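Local coordinates for protein nucleoside diphosphate kinase (Encephalitozoon cuniculi, PDB 3MPD) that probably transfers the gamma phosphate of ATP to nucleoside diphosphates through a phosphohistidine intermediate, supplying the cell with nucleoside triphosphates other than ATP, at residues S23-R28 and G103-D108. Sequence-based numbering, arbitrary orientation.
Sequences SRIIQR and GTIRGD
Arg-28 of helix 22-32 reaches across to the first turn of helix 105-109 and forms a salt bridge with Asp-108, NH2 lying 2.8 Å from OD2. The bond is bent, with an N-H...O angle of 144°; it uses the anti lone pair of OD2, and the carboxylate and guanidinium planes are turned 63° against each other. Arg-28 NH1 lies 2.8 Å from Gly-103 O, beside the start of the helix, and NH2 also makes a weak hydrogen bond to Tyr-109 OH. The other carboxylate oxygen of Asp-108, OD1, turns back on its own segment and accepts from Gly-103 N at 2.7 Å, so the two oxygens tie Arg-28 and the turn before the helix to one side chain. Thr-104 is the N-cap: its OG1 accepts from Gly-107 N at 2.9 Å and is also hydrogen-bonded to Ser-101 O.

Apolar packing accompanies the charged pair. A chi1 of -47° sets Arg-28 CG anti to the carbonyl carbon and against Ile-105 CG1 at 3.8 Å; the bend at chi2 then redirects the rest of the chain toward Asp-108, and the Arg-28 and Ile-105 side chains run past each other in opposite directions. Ile-25, one turn earlier, meets Ile-105 more loosely, CG1 to CG2 at 4.3 Å, and both isoleucines also rest on Ile-117 and Ile-118.

Arg-106 leaves the backbone on the side away from helix 22-32, and its guanidinium bonds to the main-chain carbonyls of Asn-116 and Ile-118. Arg-106 and Asn-116 probably bind ATP, as in related kinases, so the contact joins helix 22-32, which packs on the second subunit through Ser-23 and Ile-26, to the segment carrying part of the probable nucleotide site in the ferredoxin-like alpha/beta fold of nucleoside diphosphate kinases.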
loop_
_atom_site.group_PDB
_atom_site.type_symbol
_atom_site.label_atom_id
_atom_site.label_comp_id
_atom_site.label_asym_id
_atom_site.label_seq_id
_atom_site.Cartn_x
_atom_site.Cartn_y
_atom_site.Cartn_z
ATOM N N SER A 23 5.287 5.084 -4.182
ATOM C CA SER A 23 6.365 4.886 -3.181
ATOM C C SER A 23 6.826 6.206 -2.580
ATOM O O SER A 23 7.139 6.260 -1.394
ATOM C CB SER A 23 7.589 4.125 -3.720
ATOM O OG SER A 23 8.267 4.894 -4.695
ATOM N N ARG A 24 6.865 7.252 -3.406
ATOM C CA ARG A 24 7.289 8.583 -2.963
ATOM C C ARG A 24 6.321 9.193 -1.945
ATOM O O ARG A 24 6.714 9.912 -1.034
ATOM C CB ARG A 24 7.474 9.523 -4.179
ATOM C CG ARG A 24 8.887 9.326 -4.809
ATOM C CD ARG A 24 9.026 9.978 -6.191
ATOM N NE ARG A 24 8.317 9.248 -7.252
ATOM C CZ ARG A 24 8.340 9.597 -8.554
ATOM N NH1 ARG A 24 9.039 10.670 -8.957
ATOM N NH2 ARG A 24 7.677 8.879 -9.463
ATOM N N ILE A 25 5.043 8.950 -2.146
ATOM C CA ILE A 25 4.013 9.423 -1.218
ATOM C C ILE A 25 4.078 8.616 0.112
ATOM O O ILE A 25 4.083 9.181 1.190
ATOM C CB ILE A 25 2.633 9.288 -1.884
ATOM C CG1 ILE A 25 2.440 10.402 -2.946
ATOM C CG2 ILE A 25 1.511 9.292 -0.832
ATOM C CD1 ILE A 25 1.317 10.066 -3.969
ATOM N N ILE A 26 4.129 7.307 0.031
ATOM C CA ILE A 26 4.159 6.496 1.245
ATOM C C ILE A 26 5.417 6.796 2.076
ATOM O O ILE A 26 5.367 6.799 3.313
ATOM C CB ILE A 26 4.041 4.997 0.888
ATOM C CG1 ILE A 26 2.599 4.716 0.362
ATOM C CG2 ILE A 26 4.395 4.109 2.125
ATOM C CD1 ILE A 26 2.378 3.238 -0.045
ATOM N N GLN A 27 6.544 7.027 1.406
ATOM C CA GLN A 27 7.777 7.408 2.114
ATOM C C GLN A 27 7.560 8.586 3.072
ATOM O O GLN A 27 8.112 8.572 4.185
ATOM C CB GLN A 27 8.905 7.766 1.122
ATOM C CG GLN A 27 10.264 8.101 1.765
ATOM C CD GLN A 27 11.334 8.584 0.703
ATOM O OE1 GLN A 27 11.256 8.268 -0.474
ATOM N NE2 GLN A 27 12.288 9.349 1.144
ATOM N N ARG A 28 6.798 9.605 2.648
ATOM C CA ARG A 28 6.621 10.807 3.495
ATOM C C ARG A 28 5.957 10.426 4.824
ATOM O O ARG A 28 6.347 10.919 5.880
ATOM C CB ARG A 28 5.800 11.915 2.830
ATOM C CG ARG A 28 6.175 12.267 1.375
ATOM C CD ARG A 28 7.547 12.887 1.331
ATOM N NE ARG A 28 7.916 13.352 -0.020
ATOM C CZ ARG A 28 7.734 14.579 -0.512
ATOM N NH1 ARG A 28 7.124 15.518 0.191
ATOM N NH2 ARG A 28 8.206 14.868 -1.720
ATOM N N GLY A 103 8.733 20.853 -0.670
ATOM C CA GLY A 103 8.959 19.831 0.359
ATOM C C GLY A 103 7.668 19.109 0.748
ATOM O O GLY A 103 7.736 18.020 1.294
ATOM N N THR A 104 6.492 19.691 0.467
ATOM C CA THR A 104 5.213 18.958 0.662
ATOM C C THR A 104 4.922 18.109 -0.568
ATOM O O THR A 104 5.491 18.327 -1.636
ATOM C CB THR A 104 3.988 19.912 0.908
ATOM O OG1 THR A 104 3.755 20.748 -0.236
ATOM C CG2 THR A 104 4.196 20.805 2.169
ATOM N N ILE A 105 4.018 17.154 -0.435
ATOM C CA ILE A 105 3.602 16.328 -1.543
ATOM C C ILE A 105 3.067 17.166 -2.708
ATOM O O ILE A 105 3.480 16.979 -3.837
ATOM C CB ILE A 105 2.564 15.289 -1.070
ATOM C CG1 ILE A 105 3.279 14.254 -0.180
ATOM C CG2 ILE A 105 1.947 14.578 -2.254
ATOM C CD1 ILE A 105 2.291 13.373 0.629
ATOM N N ARG A 106 2.147 18.084 -2.415
ATOM C CA ARG A 106 1.580 18.943 -3.472
ATOM C C ARG A 106 2.598 19.946 -3.992
ATOM O O ARG A 106 2.649 20.218 -5.187
ATOM C CB ARG A 106 0.311 19.661 -2.985
ATOM C CG ARG A 106 -0.840 18.657 -2.793
ATOM C CD ARG A 106 -2.057 19.263 -2.090
ATOM N NE ARG A 106 -3.184 18.304 -2.057
ATOM C CZ ARG A 106 -4.197 18.428 -1.210
ATOM N NH1 ARG A 106 -4.214 19.433 -0.350
ATOM N NH2 ARG A 106 -5.188 17.552 -1.210
ATOM N N GLY A 107 3.417 20.492 -3.096
ATOM C CA GLY A 107 4.460 21.413 -3.545
ATOM C C GLY A 107 5.491 20.791 -4.494
ATOM O O GLY A 107 6.007 21.469 -5.391
ATOM N N ASP A 108 5.843 19.533 -4.249
ATOM C CA ASP A 108 6.906 18.857 -5.020
ATOM C C ASP A 108 6.399 18.206 -6.325
ATOM O O ASP A 108 7.135 18.130 -7.308
ATOM C CB ASP A 108 7.588 17.775 -4.166
ATOM C CG ASP A 108 8.448 18.363 -3.027
ATOM O OD1 ASP A 108 8.818 19.571 -3.045
ATOM O OD2 ASP A 108 8.752 17.604 -2.103
#